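Local coordinates for nucleoporin NUP82 (Saccharomyces cerevisiae, PDB 3PBP), which serves as a structural component of the nuclear pore complex, where its N-terminal domain, described here, is involved in the interaction with NUP116, at residues A[25-30]-A[36-41]; A[55-60]-A[98-103]; A[305-310]-A[392-397]; A[312-317]-A[384-389]. The protein carries 1 engineered substitution. All coordinates share one frame; numbering follows the deposited sequence.

Contact 1. Residues A[25-30]-A[36-41]; sequences YIFSSQ and VFIQDN
V36 and F27 face each other as an antiparallel hydrogen-bonded pair, and with Y25 they contribute most of the surface the two strands bury. V36 N donates to F27 O at 2.8 Å with an N-H...O angle of 170°, and F27 N returns a bond to V36 O at 2.9 Å. The same double exchange recurs two residues along, at the next hydrogen-bonded pair, Y25-I38: I38 N reaches Y25 O at 2.9 Å, and the return bond from Y25 N to I38 O is longer at 3.2 Å. At the non-hydrogen-bonded pair I26-F37 the CA-H groups turn to carbonyls of the flanking pairs, I26 CA to V36 O and F37 CA to Y25 O. The strand segments run at 170°, in keeping with a regular antiparallel hairpin.

Y25, F27, V36 and I38 share one face of the sheet. F27 carries CG beside its own backbone N (chi1 -48°), which brings CD2 to 4.2 Å from V36 CG1, while I38 CD1 lies at the ring's edge, 4.3 Å from F27 CE2. The Y25 ring likewise offers an edge, with CD1 at 4.2 Å from I38 CB. L80 and V71 of the next sheet cover this face, and Y25 OH finds its partner in F69 O. On the other face I26 and F37 pack on M440.

The backbone bonds set the register, while the apolar carbons make both faces suited to burial, against strands 70-73 and 79-83 on one side and strand 434-440 on the other.

Contact 2. Residues A[55-60]-A[98-103]; sequences HSLNFS and SNVEDV
N58 OD1, one residue beyond the L57 that meets V100, accepts two bonds from S60: one from OG at 3.0 Å and one from the backbone N at 2.9 Å (N-H...O 148°). Both donors arrive from the same face of the amide plane, and the backbone bond, spanning two residues, defines an Asx turn. This turn ends strand 55-58, an outermost strand of a four-stranded antiparallel sheet, where the chain leaves the sheet.

The contact itself has no hydrogen bonds between 55-60 and 98-103; the evidence is van der Waals geometry. V100 loses the most surface. Its CG1 meets L57 CD1 at 3.9 Å, the two side chains crossing at about a right angle. The first bond of the L57 side chain does not aim at the loop, but with CG anti to the backbone N (chi1 173°) and chi2 at 61° its end comes nearer, and CD1 reaches V100. The second valine branch, CG2, lies 4.3 Å from S56 O. V100 is also the centre of an inverse gamma turn, whose bond from E101 N to N99 O is weak at 3.2 Å. F109 packs on both L57 and V100, and helix 103-107 adds Q106 against L57 and I105 against V100.

At the more exposed end H55 meets S98. The imidazole also meets the W45 ring, with planes about 25° apart. Since H55 and S98 both touch a crystal neighbour, their exact pose may owe something to the lattice. Here S98 O lies near the plane of the imidazole at its edge, 3.5 Å from H55 CD2.

Contact 3. Residues A[305-310]-A[392-397]; sequences ILIDNG and TLSKSI. Engineered in segment 392-397: S396 (natural residue Cys).
The backbones come closest at D308 and S394, whose CA atoms are 6.6 Å apart, where the loop that follows strand 299-306 passes beside helix 387-399. No hydrogen bond spans the two segments. S394 loses the most surface: its CB is met by I307 CG2 and, from the carboxylate, by D308 OD2. I307 CD1 lies 4.2 Å from L393 CD2, the side chains crossing at about a right angle.

D308 CG stands between its own backbone N and carbonyl carbon (chi1 62°), with OD1 serving its own loop and OD2 reaching outward. OD1 closes an Asx turn by accepting from G310 N at 2.6 Å, from above the carboxylate plane. OD2 accepts from N398 ND2, farther along the helix, and from N312 ND2, so the carboxylate links its loop to the helix and to the residue before strand 313-319. Within the helix, engineered S396 donates OG to L393 O at 3.0 Å, on the same carbonyl face as I397 N.

I307 also packs on I314 of strand 313-319. L393 packs in addition on an apolar side chain of another protein's chain, so helix 387-399 touches both the loop after strand 299-306 and that partner.

Contact 4. Residues A[312-317]-A[384-389]; sequences NEIVCV and VNFMSW
I314 points its CD1 methyl at two aromatic side chains, F386 and W389. I314 CD1 lies 3.7 Å from both CD1 and CE1 of F386, approaching that ring obliquely. I314 and W389 approach each other from opposite directions, which brings the benzo part of the indole to the same methyl, although the modelled separation there is doubtful. I314 loses the most surface of the three, and the contact is apolar, with no hydrogen bond between the segments.

The next shell helps to position the aromatics. W389 CG sits between its backbone N and carbonyl carbon (chi1 49°), which folds the indole back so that F386 O lies 3.6 Å above the plane of the W389 ring, over its centre. W389 NE1 has a weak hydrogen bond to S412 OG, and the F410 ring meets the indole nearly perpendicularly, at about 80°. V384 CG1 touches the F386 ring in plane at its edge. Just before the helix, N385 OD1 accepts from N of M387, a selenomethionine, at 3.2 Å, an Asx turn at the change from strand 380-385 to helix 387-399.

L326 of strand 323-329 packs on F386 and W389, and I307 packs on I314. The contact therefore joins the sheet containing strand 313-319 to the strand-helix junction of the following sheet.

Contacts 1 and 2 come in series along the chain, before contact 3, and contact 4 lies within contact 3's span. Contacts 1 and 2, with centres about 15 Å apart, share the first four-stranded sheet: strand 34-39 continues through 42-47 to strand 55-58, and N41 O probably accepts a hydrogen bond from F59 N. Contacts 3 and 4 are closer still, about 9 Å between centres, sharing helix 387-399 and lying on neighbouring strands, 299-306 and 313-319 respectively. The centres of contacts 2 and 3 are about 44 Å apart, on opposite sides of the chain's centre. The succession of small, mostly antiparallel sheets is consistent with a beta-propeller, and contacts 3 and 4 both lie near another protein chain.

Contact 1. Residues A[25-30]-A[36-41]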
loop_
_atom_site.group_PDB
_atom_site.type_symbol
_atom_site.label_atom_id
_atom_site.label_comp_id
_atom_site.label_asym_id
_atom_site.label_seq_id
_atom_site.Cartn_x
_atom_site.Cartn_y
_atom_site.Cartn_z
ATOM N N TYR A 25 -3.094 21.596 14.860
ATOM C CA TYR A 25 -3.824 20.811 13.879
ATOM C C TYR A 25 -5.295 21.148 13.901
ATOM O O TYR A 25 -5.812 21.662 14.882
ATOM C CB TYR A 25 -3.647 19.324 14.143
ATOM C CG TYR A 25 -2.203 18.911 14.300
ATOM C CD1 TYR A 25 -1.531 19.090 15.516
ATOM C CD2 TYR A 25 -1.505 18.327 13.239
ATOM C CE1 TYR A 25 -0.202 18.690 15.675
ATOM C CE2 TYR A 25 -0.175 17.923 13.387
ATOM C CZ TYR A 25 0.470 18.108 14.609
ATOM O OH TYR A 25 1.786 17.714 14.765
ATOM N N ILE A 26 -5.966 20.851 12.802
ATOM C CA ILE A 26 -7.389 21.111 12.693
ATOM C C ILE A 26 -8.010 20.037 11.802
ATOM O O ILE A 26 -7.431 19.650 10.786
ATOM C CB ILE A 26 -7.646 22.515 12.100
ATOM C CG1 ILE A 26 -9.149 22.789 12.053
ATOM C CG2 ILE A 26 -6.999 22.626 10.712
ATOM C CD1 ILE A 26 -9.491 24.149 11.517
ATOM N N PHE A 27 -9.173 19.539 12.201
ATOM C CA PHE A 27 -9.879 18.503 11.440
ATOM C C PHE A 27 -11.362 18.826 11.497
ATOM O O PHE A 27 -11.817 19.558 12.390
ATOM C CB PHE A 27 -9.672 17.133 12.074
ATOM C CG PHE A 27 -8.249 16.828 12.399
ATOM C CD1 PHE A 27 -7.375 16.365 11.404
ATOM C CD2 PHE A 27 -7.766 17.017 13.701
ATOM C CE1 PHE A 27 -6.040 16.093 11.700
ATOM C CE2 PHE A 27 -6.432 16.748 14.010
ATOM C CZ PHE A 27 -5.562 16.283 13.003
ATOM N N SER A 28 -12.118 18.295 10.545
ATOM C CA SER A 28 -13.551 18.512 10.528
ATOM C C SER A 28 -14.173 17.145 10.388
ATOM O O SER A 28 -13.486 16.169 10.121
ATOM C CB SER A 28 -13.981 19.438 9.390
ATOM O OG SER A 28 -13.752 18.841 8.135
ATOM N N SER A 29 -15.481 17.081 10.570
ATOM C CA SER A 29 -16.200 15.816 10.538
ATOM C C SER A 29 -17.652 16.074 10.130
ATOM O O SER A 29 -18.122 17.218 10.178
ATOM C CB SER A 29 -16.170 15.223 11.950
ATOM O OG SER A 29 -15.969 13.834 11.908
ATOM N N GLN A 30 -18.362 15.015 9.755
ATOM C CA GLN A 30 -19.766 15.123 9.369
ATOM C C GLN A 30 -20.074 16.308 8.446
ATOM O O GLN A 30 -20.777 17.253 8.815
ATOM C CB GLN A 30 -20.637 15.189 10.626
ATOM C CG GLN A 30 -20.394 14.032 11.583
ATOM C CD GLN A 30 -21.333 14.037 12.786
ATOM O OE1 GLN A 30 -22.059 15.009 13.034
ATOM N NE2 GLN A 30 -21.311 12.954 13.547
ATOM N N VAL A 36 -12.421 20.004 15.077
ATOM C CA VAL A 36 -11.499 19.563 16.121
ATOM C C VAL A 36 -10.241 20.405 15.931
ATOM O O VAL A 36 -9.719 20.525 14.819
ATOM C CB VAL A 36 -11.147 18.043 16.036
ATOM C CG1 VAL A 36 -10.110 17.675 17.098
ATOM C CG2 VAL A 36 -12.387 17.211 16.288
ATOM N N PHE A 37 -9.759 20.975 17.027
ATOM C CA PHE A 37 -8.606 21.866 17.011
ATOM C C PHE A 37 -7.599 21.482 18.086
ATOM O O PHE A 37 -7.946 21.431 19.263
ATOM C CB PHE A 37 -9.128 23.285 17.257
ATOM C CG PHE A 37 -8.100 24.363 17.100
ATOM C CD1 PHE A 37 -7.581 24.679 15.851
ATOM C CD2 PHE A 37 -7.694 25.112 18.198
ATOM C CE1 PHE A 37 -6.678 25.729 15.702
ATOM C CE2 PHE A 37 -6.795 26.159 18.056
ATOM C CZ PHE A 37 -6.287 26.468 16.802
ATOM N N ILE A 38 -6.361 21.197 17.692
ATOM C CA ILE A 38 -5.324 20.829 18.665
ATOM C C ILE A 38 -4.282 21.943 18.821
ATOM O O ILE A 38 -3.727 22.446 17.836
ATOM C CB ILE A 38 -4.601 19.520 18.281
ATOM C CG1 ILE A 38 -5.599 18.366 18.271
ATOM C CG2 ILE A 38 -3.491 19.226 19.283
ATOM C CD1 ILE A 38 -4.962 17.031 18.057
ATOM N N GLN A 39 -4.019 22.320 20.071
ATOM C CA GLN A 39 -3.074 23.394 20.376
ATOM C C GLN A 39 -2.663 23.351 21.856
ATOM O O GLN A 39 -3.517 23.275 22.750
ATOM C CB GLN A 39 -3.738 24.721 20.020
ATOM C CG GLN A 39 -3.189 25.952 20.681
ATOM C CD GLN A 39 -3.960 27.182 20.243
ATOM O OE1 GLN A 39 -3.857 27.625 19.084
ATOM N NE2 GLN A 39 -4.764 27.730 21.154
ATOM N N ASP A 40 -1.354 23.386 22.100
ATOM C CA ASP A 40 -0.806 23.323 23.457
ATOM C C ASP A 40 -1.204 22.052 24.181
ATOM O O ASP A 40 -1.486 22.070 25.376
ATOM C CB ASP A 40 -1.257 24.517 24.301
ATOM C CG ASP A 40 -0.694 25.833 23.797
ATOM O OD1 ASP A 40 0.462 25.822 23.290
ATOM O OD2 ASP A 40 -1.401 26.872 23.923
ATOM N N ASN A 41 -1.216 20.946 23.457
ATOM C CA ASN A 41 -1.585 19.665 24.039
ATOM C C ASN A 41 -3.000 19.646 24.593
ATOM O O ASN A 41 -3.282 18.956 25.571
ATOM C CB ASN A 41 -0.598 19.262 25.131
ATOM C CG ASN A 41 0.813 19.118 24.602
ATOM O OD1 ASN A 41 1.071 18.354 23.669
ATOM N ND2 ASN A 41 1.736 19.851 25.195
#

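Contact 2. Residues A[55-60]-A[98-103]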
loop_
_atom_site.group_PDB
_atom_site.type_symbol
_atom_site.label_atom_id
_atom_site.label_comp_id
_atom_site.label_asym_id
_atom_site.label_seq_id
_atom_site.Cartn_x
_atom_site.Cartn_y
_atom_site.Cartn_z
ATOM N N HIS A 55 -15.436 22.854 23.679
ATOM C CA HIS A 55 -14.998 22.183 24.882
ATOM C C HIS A 55 -13.548 21.787 24.759
ATOM O O HIS A 55 -12.996 21.800 23.665
ATOM C CB HIS A 55 -15.888 20.979 25.148
ATOM C CG HIS A 55 -17.347 21.306 25.121
ATOM N ND1 HIS A 55 -18.029 21.559 23.948
ATOM C CD2 HIS A 55 -18.239 21.497 26.122
ATOM C CE1 HIS A 55 -19.276 21.893 24.228
ATOM N NE2 HIS A 55 -19.429 21.863 25.540
ATOM N N SER A 56 -12.923 21.454 25.886
ATOM C CA SER A 56 -11.514 21.088 25.897
ATOM C C SER A 56 -11.156 19.895 26.763
ATOM O O SER A 56 -11.876 19.527 27.696
ATOM C CB SER A 56 -10.682 22.269 26.357
ATOM O OG SER A 56 -10.973 23.392 25.566
ATOM N N LEU A 57 -10.021 19.297 26.433
ATOM C CA LEU A 57 -9.505 18.156 27.158
ATOM C C LEU A 57 -8.000 18.217 27.030
ATOM O O LEU A 57 -7.440 17.784 26.033
ATOM C CB LEU A 57 -10.009 16.848 26.562
ATOM C CG LEU A 57 -9.341 15.623 27.187
ATOM C CD1 LEU A 57 -9.657 15.599 28.682
ATOM C CD2 LEU A 57 -9.825 14.347 26.498
ATOM N N ASN A 58 -7.354 18.776 28.044
ATOM C CA ASN A 58 -5.907 18.901 28.068
ATOM C C ASN A 58 -5.313 17.521 28.281
ATOM O O ASN A 58 -5.645 16.843 29.252
ATOM C CB ASN A 58 -5.476 19.827 29.205
ATOM C CG ASN A 58 -3.997 20.078 29.210
ATOM O OD1 ASN A 58 -3.204 19.165 29.445
ATOM N ND2 ASN A 58 -3.606 21.320 28.933
ATOM N N PHE A 59 -4.432 17.101 27.377
ATOM C CA PHE A 59 -3.825 15.784 27.491
ATOM C C PHE A 59 -2.326 15.798 27.764
ATOM O O PHE A 59 -1.672 14.767 27.619
ATOM C CB PHE A 59 -4.139 14.950 26.236
ATOM C CG PHE A 59 -3.672 15.575 24.946
ATOM C CD1 PHE A 59 -2.367 15.389 24.499
ATOM C CD2 PHE A 59 -4.539 16.344 24.170
ATOM C CE1 PHE A 59 -1.935 15.958 23.295
ATOM C CE2 PHE A 59 -4.115 16.917 22.966
ATOM C CZ PHE A 59 -2.813 16.722 22.531
ATOM N N SER A 60 -1.795 16.951 28.172
ATOM C CA SER A 60 -0.371 17.094 28.495
ATOM C C SER A 60 0.064 16.013 29.469
ATOM O O SER A 60 1.173 15.487 29.390
ATOM C CB SER A 60 -0.096 18.451 29.137
ATOM O OG SER A 60 -0.497 19.509 28.289
ATOM N N SER A 98 -19.239 17.471 28.283
ATOM C CA SER A 98 -19.128 18.922 28.357
ATOM C C SER A 98 -18.136 19.325 29.435
ATOM O O SER A 98 -17.284 20.199 29.224
ATOM C CB SER A 98 -20.499 19.546 28.640
ATOM O OG SER A 98 -21.115 18.924 29.754
ATOM N N ASN A 99 -18.235 18.672 30.585
ATOM C CA ASN A 99 -17.344 18.976 31.687
ATOM C C ASN A 99 -16.453 17.784 31.994
ATOM O O ASN A 99 -16.771 16.966 32.859
ATOM C CB ASN A 99 -18.162 19.359 32.919
ATOM C CG ASN A 99 -17.542 20.503 33.683
ATOM O OD1 ASN A 99 -17.258 21.565 33.114
ATOM N ND2 ASN A 99 -17.327 20.300 34.981
ATOM N N VAL A 100 -15.336 17.691 31.282
ATOM C CA VAL A 100 -14.401 16.589 31.473
ATOM C C VAL A 100 -13.377 16.928 32.555
ATOM O O VAL A 100 -12.256 17.340 32.258
ATOM C CB VAL A 100 -13.660 16.262 30.165
ATOM C CG1 VAL A 100 -13.165 14.831 30.199
ATOM C CG2 VAL A 100 -14.574 16.491 28.979
ATOM N N GLU A 101 -13.771 16.749 33.813
ATOM C CA GLU A 101 -12.902 17.039 34.948
ATOM C C GLU A 101 -12.294 15.781 35.549
ATOM O O GLU A 101 -11.073 15.670 35.658
ATOM C CB GLU A 101 -13.681 17.787 36.021
ATOM C CG GLU A 101 -13.093 19.140 36.355
ATOM C CD GLU A 101 -14.129 20.252 36.305
ATOM O OE1 GLU A 101 -14.662 20.522 35.207
ATOM O OE2 GLU A 101 -14.419 20.855 37.361
ATOM N N ASP A 102 -13.153 14.846 35.947
ATOM C CA ASP A 102 -12.720 13.576 36.525
ATOM C C ASP A 102 -11.437 13.069 35.895
ATOM O O ASP A 102 -11.415 12.754 34.710
ATOM C CB ASP A 102 -13.788 12.507 36.310
ATOM C CG ASP A 102 -14.458 12.088 37.590
ATOM O OD1 ASP A 102 -13.745 11.662 38.526
ATOM O OD2 ASP A 102 -15.704 12.181 37.652
ATOM N N VAL A 103 -10.369 12.984 36.676
ATOM C CA VAL A 103 -9.111 12.474 36.150
ATOM C C VAL A 103 -9.349 11.060 35.611
ATOM O O VAL A 103 -8.701 10.630 34.654
ATOM C CB VAL A 103 -8.024 12.432 37.249
ATOM C CG1 VAL A 103 -6.780 11.711 36.733
ATOM C CG2 VAL A 103 -7.691 13.856 37.693
#

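Contact 3. Residues A[305-310]-A[392-397]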
loop_
_atom_site.group_PDB
_atom_site.type_symbol
_atom_site.label_atom_id
_atom_site.label_comp_id
_atom_site.label_asym_id
_atom_site.label_seq_id
_atom_site.Cartn_x
_atom_site.Cartn_y
_atom_site.Cartn_z
ATOM N N ILE A 305 -8.902 9.181 -5.426
ATOM C CA ILE A 305 -9.954 10.180 -5.535
ATOM C C ILE A 305 -11.247 9.598 -6.059
ATOM O O ILE A 305 -11.293 8.976 -7.122
ATOM C CB ILE A 305 -9.561 11.337 -6.473
ATOM C CG1 ILE A 305 -8.259 11.974 -5.996
ATOM C CG2 ILE A 305 -10.676 12.371 -6.515
ATOM C CD1 ILE A 305 -7.021 11.158 -6.347
ATOM N N LEU A 306 -12.310 9.841 -5.310
ATOM C CA LEU A 306 -13.619 9.347 -5.662
ATOM C C LEU A 306 -14.227 10.160 -6.814
ATOM O O LEU A 306 -14.191 11.385 -6.818
ATOM C CB LEU A 306 -14.494 9.392 -4.411
ATOM C CG LEU A 306 -15.710 8.481 -4.400
ATOM C CD1 LEU A 306 -15.302 7.056 -4.693
ATOM C CD2 LEU A 306 -16.363 8.575 -3.053
ATOM N N ILE A 307 -14.780 9.452 -7.791
ATOM C CA ILE A 307 -15.395 10.044 -8.977
ATOM C C ILE A 307 -16.927 10.149 -8.896
ATOM O O ILE A 307 -17.522 11.093 -9.408
ATOM C CB ILE A 307 -15.010 9.221 -10.209
ATOM C CG1 ILE A 307 -13.746 9.788 -10.822
ATOM C CG2 ILE A 307 -16.123 9.187 -11.219
ATOM C CD1 ILE A 307 -13.312 8.970 -12.018
ATOM N N ASP A 308 -17.566 9.167 -8.270
ATOM C CA ASP A 308 -19.012 9.188 -8.120
ATOM C C ASP A 308 -19.417 8.579 -6.782
ATOM O O ASP A 308 -18.656 8.648 -5.820
ATOM C CB ASP A 308 -19.681 8.426 -9.260
ATOM C CG ASP A 308 -19.292 6.966 -9.298
ATOM O OD1 ASP A 308 -18.860 6.428 -8.256
ATOM O OD2 ASP A 308 -19.435 6.353 -10.375
ATOM N N ASN A 309 -20.607 7.985 -6.724
ATOM C CA ASN A 309 -21.106 7.373 -5.491
ATOM C C ASN A 309 -21.178 5.865 -5.567
ATOM O O ASN A 309 -21.922 5.243 -4.805
ATOM C CB ASN A 309 -22.495 7.903 -5.165
ATOM C CG ASN A 309 -22.491 9.388 -4.895
ATOM O OD1 ASN A 309 -21.863 9.856 -3.933
ATOM N ND2 ASN A 309 -23.183 10.148 -5.748
ATOM N N GLY A 310 -20.411 5.282 -6.483
ATOM C CA GLY A 310 -20.413 3.841 -6.651
ATOM C C GLY A 310 -19.021 3.255 -6.578
ATOM O O GLY A 310 -18.707 2.314 -7.313
ATOM N N THR A 392 -18.240 12.436 -16.783
ATOM C CA THR A 392 -18.711 11.745 -17.976
ATOM C C THR A 392 -18.247 10.297 -17.937
ATOM O O THR A 392 -18.974 9.382 -18.344
ATOM C CB THR A 392 -18.142 12.383 -19.238
ATOM O OG1 THR A 392 -18.454 13.780 -19.245
ATOM C CG2 THR A 392 -18.720 11.719 -20.470
ATOM N N LEU A 393 -17.022 10.106 -17.452
ATOM C CA LEU A 393 -16.421 8.786 -17.339
ATOM C C LEU A 393 -17.261 7.840 -16.477
ATOM O O LEU A 393 -17.425 6.669 -16.810
ATOM C CB LEU A 393 -15.009 8.914 -16.757
ATOM C CG LEU A 393 -14.199 7.629 -16.556
ATOM C CD1 LEU A 393 -14.120 6.824 -17.845
ATOM C CD2 LEU A 393 -12.815 8.004 -16.074
ATOM N N SER A 394 -17.797 8.340 -15.370
ATOM C CA SER A 394 -18.597 7.485 -14.506
ATOM C C SER A 394 -19.965 7.245 -15.114
ATOM O O SER A 394 -20.556 6.195 -14.902
ATOM C CB SER A 394 -18.742 8.086 -13.106
ATOM O OG SER A 394 -19.698 9.120 -13.092
ATOM N N LYS A 395 -20.465 8.210 -15.877
ATOM C CA LYS A 395 -21.770 8.052 -16.512
ATOM C C LYS A 395 -21.709 6.902 -17.492
ATOM O O LYS A 395 -22.585 6.042 -17.503
ATOM C CB LYS A 395 -22.188 9.336 -17.235
ATOM C CG LYS A 395 -22.498 10.475 -16.273
ATOM C CD LYS A 395 -22.824 11.791 -16.973
ATOM C CE LYS A 395 -23.041 12.902 -15.943
ATOM N NZ LYS A 395 -23.321 14.219 -16.579
ATOM N N SER A 396 -20.663 6.876 -18.307
ATOM C CA SER A 396 -20.522 5.808 -19.278
ATOM C C SER A 396 -20.274 4.459 -18.600
ATOM O O SER A 396 -20.737 3.427 -19.085
ATOM C CB SER A 396 -19.409 6.136 -20.284
ATOM O OG SER A 396 -18.167 6.340 -19.655
ATOM N N ILE A 397 -19.560 4.459 -17.476
ATOM C CA ILE A 397 -19.303 3.203 -16.774
ATOM C C ILE A 397 -20.638 2.674 -16.275
ATOM O O ILE A 397 -20.949 1.493 -16.420
ATOM C CB ILE A 397 -18.377 3.370 -15.537
ATOM C CG1 ILE A 397 -16.969 3.786 -15.965
ATOM C CG2 ILE A 397 -18.313 2.060 -14.767
ATOM C CD1 ILE A 397 -16.006 3.943 -14.812
#

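Contact 4. Residues A[312-317]-A[384-389]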
loop_
_atom_site.group_PDB
_atom_site.type_symbol
_atom_site.label_atom_id
_atom_site.label_comp_id
_atom_site.label_asym_id
_atom_site.label_seq_id
_atom_site.Cartn_x
_atom_site.Cartn_y
_atom_site.Cartn_z
ATOM N N ASN A 312 -16.319 4.280 -7.721
ATOM C CA ASN A 312 -15.464 4.501 -8.883
ATOM C C ASN A 312 -14.412 5.557 -8.510
ATOM O O ASN A 312 -14.745 6.646 -8.030
ATOM C CB ASN A 312 -16.293 4.937 -10.101
ATOM C CG ASN A 312 -17.043 3.764 -10.756
ATOM O OD1 ASN A 312 -16.461 2.716 -11.061
ATOM N ND2 ASN A 312 -18.334 3.948 -10.980
ATOM N N GLU A 313 -13.140 5.219 -8.727
ATOM C CA GLU A 313 -12.032 6.099 -8.364
ATOM C C GLU A 313 -10.899 6.240 -9.372
ATOM O O GLU A 313 -10.785 5.485 -10.343
ATOM C CB GLU A 313 -11.409 5.603 -7.067
ATOM C CG GLU A 313 -11.164 4.109 -7.117
ATOM C CD GLU A 313 -10.217 3.627 -6.055
ATOM O OE1 GLU A 313 -10.277 4.147 -4.928
ATOM O OE2 GLU A 313 -9.419 2.708 -6.348
ATOM N N ILE A 314 -10.040 7.207 -9.089
ATOM C CA ILE A 314 -8.885 7.482 -9.905
ATOM C C ILE A 314 -7.688 7.411 -8.979
ATOM O O ILE A 314 -7.711 7.966 -7.880
ATOM C CB ILE A 314 -8.973 8.884 -10.544
ATOM C CG1 ILE A 314 -10.018 8.876 -11.654
ATOM C CG2 ILE A 314 -7.622 9.299 -11.122
ATOM C CD1 ILE A 314 -10.279 10.238 -12.198
ATOM N N VAL A 315 -6.650 6.708 -9.413
ATOM C CA VAL A 315 -5.445 6.583 -8.613
ATOM C C VAL A 315 -4.482 7.656 -9.072
ATOM O O VAL A 315 -4.233 7.778 -10.262
ATOM C CB VAL A 315 -4.781 5.209 -8.795
ATOM C CG1 VAL A 315 -3.530 5.126 -7.938
ATOM C CG2 VAL A 315 -5.760 4.109 -8.422
ATOM N N CYS A 316 -3.955 8.446 -8.142
ATOM C CA CYS A 316 -3.022 9.497 -8.511
ATOM C C CYS A 316 -1.645 9.242 -7.922
ATOM O O CYS A 316 -1.522 8.909 -6.741
ATOM C CB CYS A 316 -3.534 10.861 -8.045
ATOM S SG CYS A 316 -2.412 12.248 -8.451
ATOM N N VAL A 317 -0.613 9.399 -8.753
ATOM C CA VAL A 317 0.768 9.195 -8.322
ATOM C C VAL A 317 1.685 10.392 -8.622
ATOM O O VAL A 317 1.640 10.967 -9.712
ATOM C CB VAL A 317 1.360 7.942 -8.981
ATOM C CG1 VAL A 317 2.737 7.663 -8.419
ATOM C CG2 VAL A 317 0.443 6.752 -8.741
ATOM N N VAL A 384 -6.176 20.295 -8.378
ATOM C CA VAL A 384 -6.397 19.689 -9.671
ATOM C C VAL A 384 -7.864 19.275 -9.665
ATOM O O VAL A 384 -8.308 18.562 -8.770
ATOM C CB VAL A 384 -5.501 18.461 -9.849
ATOM C CG1 VAL A 384 -5.695 17.872 -11.223
ATOM C CG2 VAL A 384 -4.064 18.852 -9.640
ATOM N N ASN A 385 -8.624 19.742 -10.646
ATOM C CA ASN A 385 -10.036 19.406 -10.717
ATOM C C ASN A 385 -10.326 18.645 -11.995
ATOM O O ASN A 385 -10.356 19.234 -13.071
ATOM C CB ASN A 385 -10.875 20.681 -10.677
ATOM C CG ASN A 385 -12.363 20.400 -10.686
ATOM O OD1 ASN A 385 -12.891 19.780 -11.614
ATOM N ND2 ASN A 385 -13.054 20.859 -9.647
ATOM N N PHE A 386 -10.548 17.339 -11.891
ATOM C CA PHE A 386 -10.824 16.565 -13.087
ATOM C C PHE A 386 -12.249 16.075 -13.263
ATOM O O PHE A 386 -12.485 15.036 -13.882
ATOM C CB PHE A 386 -9.841 15.402 -13.223
ATOM C CG PHE A 386 -9.368 14.827 -11.921
ATOM C CD1 PHE A 386 -10.083 13.833 -11.283
ATOM C CD2 PHE A 386 -8.171 15.250 -11.362
ATOM C CE1 PHE A 386 -9.611 13.261 -10.110
ATOM C CE2 PHE A 386 -7.695 14.685 -10.189
ATOM C CZ PHE A 386 -8.418 13.686 -9.564
HETATM N N MSE A 387 -13.203 16.840 -12.742
HETATM C CA MSE A 387 -14.613 16.489 -12.876
HETATM C C MSE A 387 -15.124 16.853 -14.267
HETATM O O MSE A 387 -16.252 16.515 -14.632
HETATM C CB MSE A 387 -15.450 17.199 -11.809
HETATM C CG MSE A 387 -15.436 16.500 -10.461
HETATM SE SE MSE A 387 -16.073 14.643 -10.565
HETATM C CE MSE A 387 -17.982 14.944 -10.350
ATOM N N SER A 388 -14.282 17.553 -15.028
ATOM C CA SER A 388 -14.598 17.972 -16.391
ATOM C C SER A 388 -14.869 16.703 -17.173
ATOM O O SER A 388 -15.885 16.582 -17.858
ATOM C CB SER A 388 -13.405 18.703 -17.020
ATOM O OG SER A 388 -12.733 19.518 -16.066
ATOM N N TRP A 389 -13.951 15.748 -17.049
ATOM C CA TRP A 389 -14.065 14.472 -17.740
ATOM C C TRP A 389 -14.525 13.324 -16.856
ATOM O O TRP A 389 -15.232 12.429 -17.316
ATOM C CB TRP A 389 -12.730 14.096 -18.390
ATOM C CG TRP A 389 -11.533 14.207 -17.494
ATOM C CD1 TRP A 389 -10.709 15.283 -17.363
ATOM C CD2 TRP A 389 -10.981 13.175 -16.660
ATOM N NE1 TRP A 389 -9.670 14.988 -16.509
ATOM C CE2 TRP A 389 -9.814 13.700 -16.063
ATOM C CE3 TRP A 389 -11.359 11.856 -16.360
ATOM C CZ2 TRP A 389 -9.019 12.951 -15.185
ATOM C CZ3 TRP A 389 -10.566 11.115 -15.488
ATOM C CH2 TRP A 389 -9.413 11.666 -14.913
#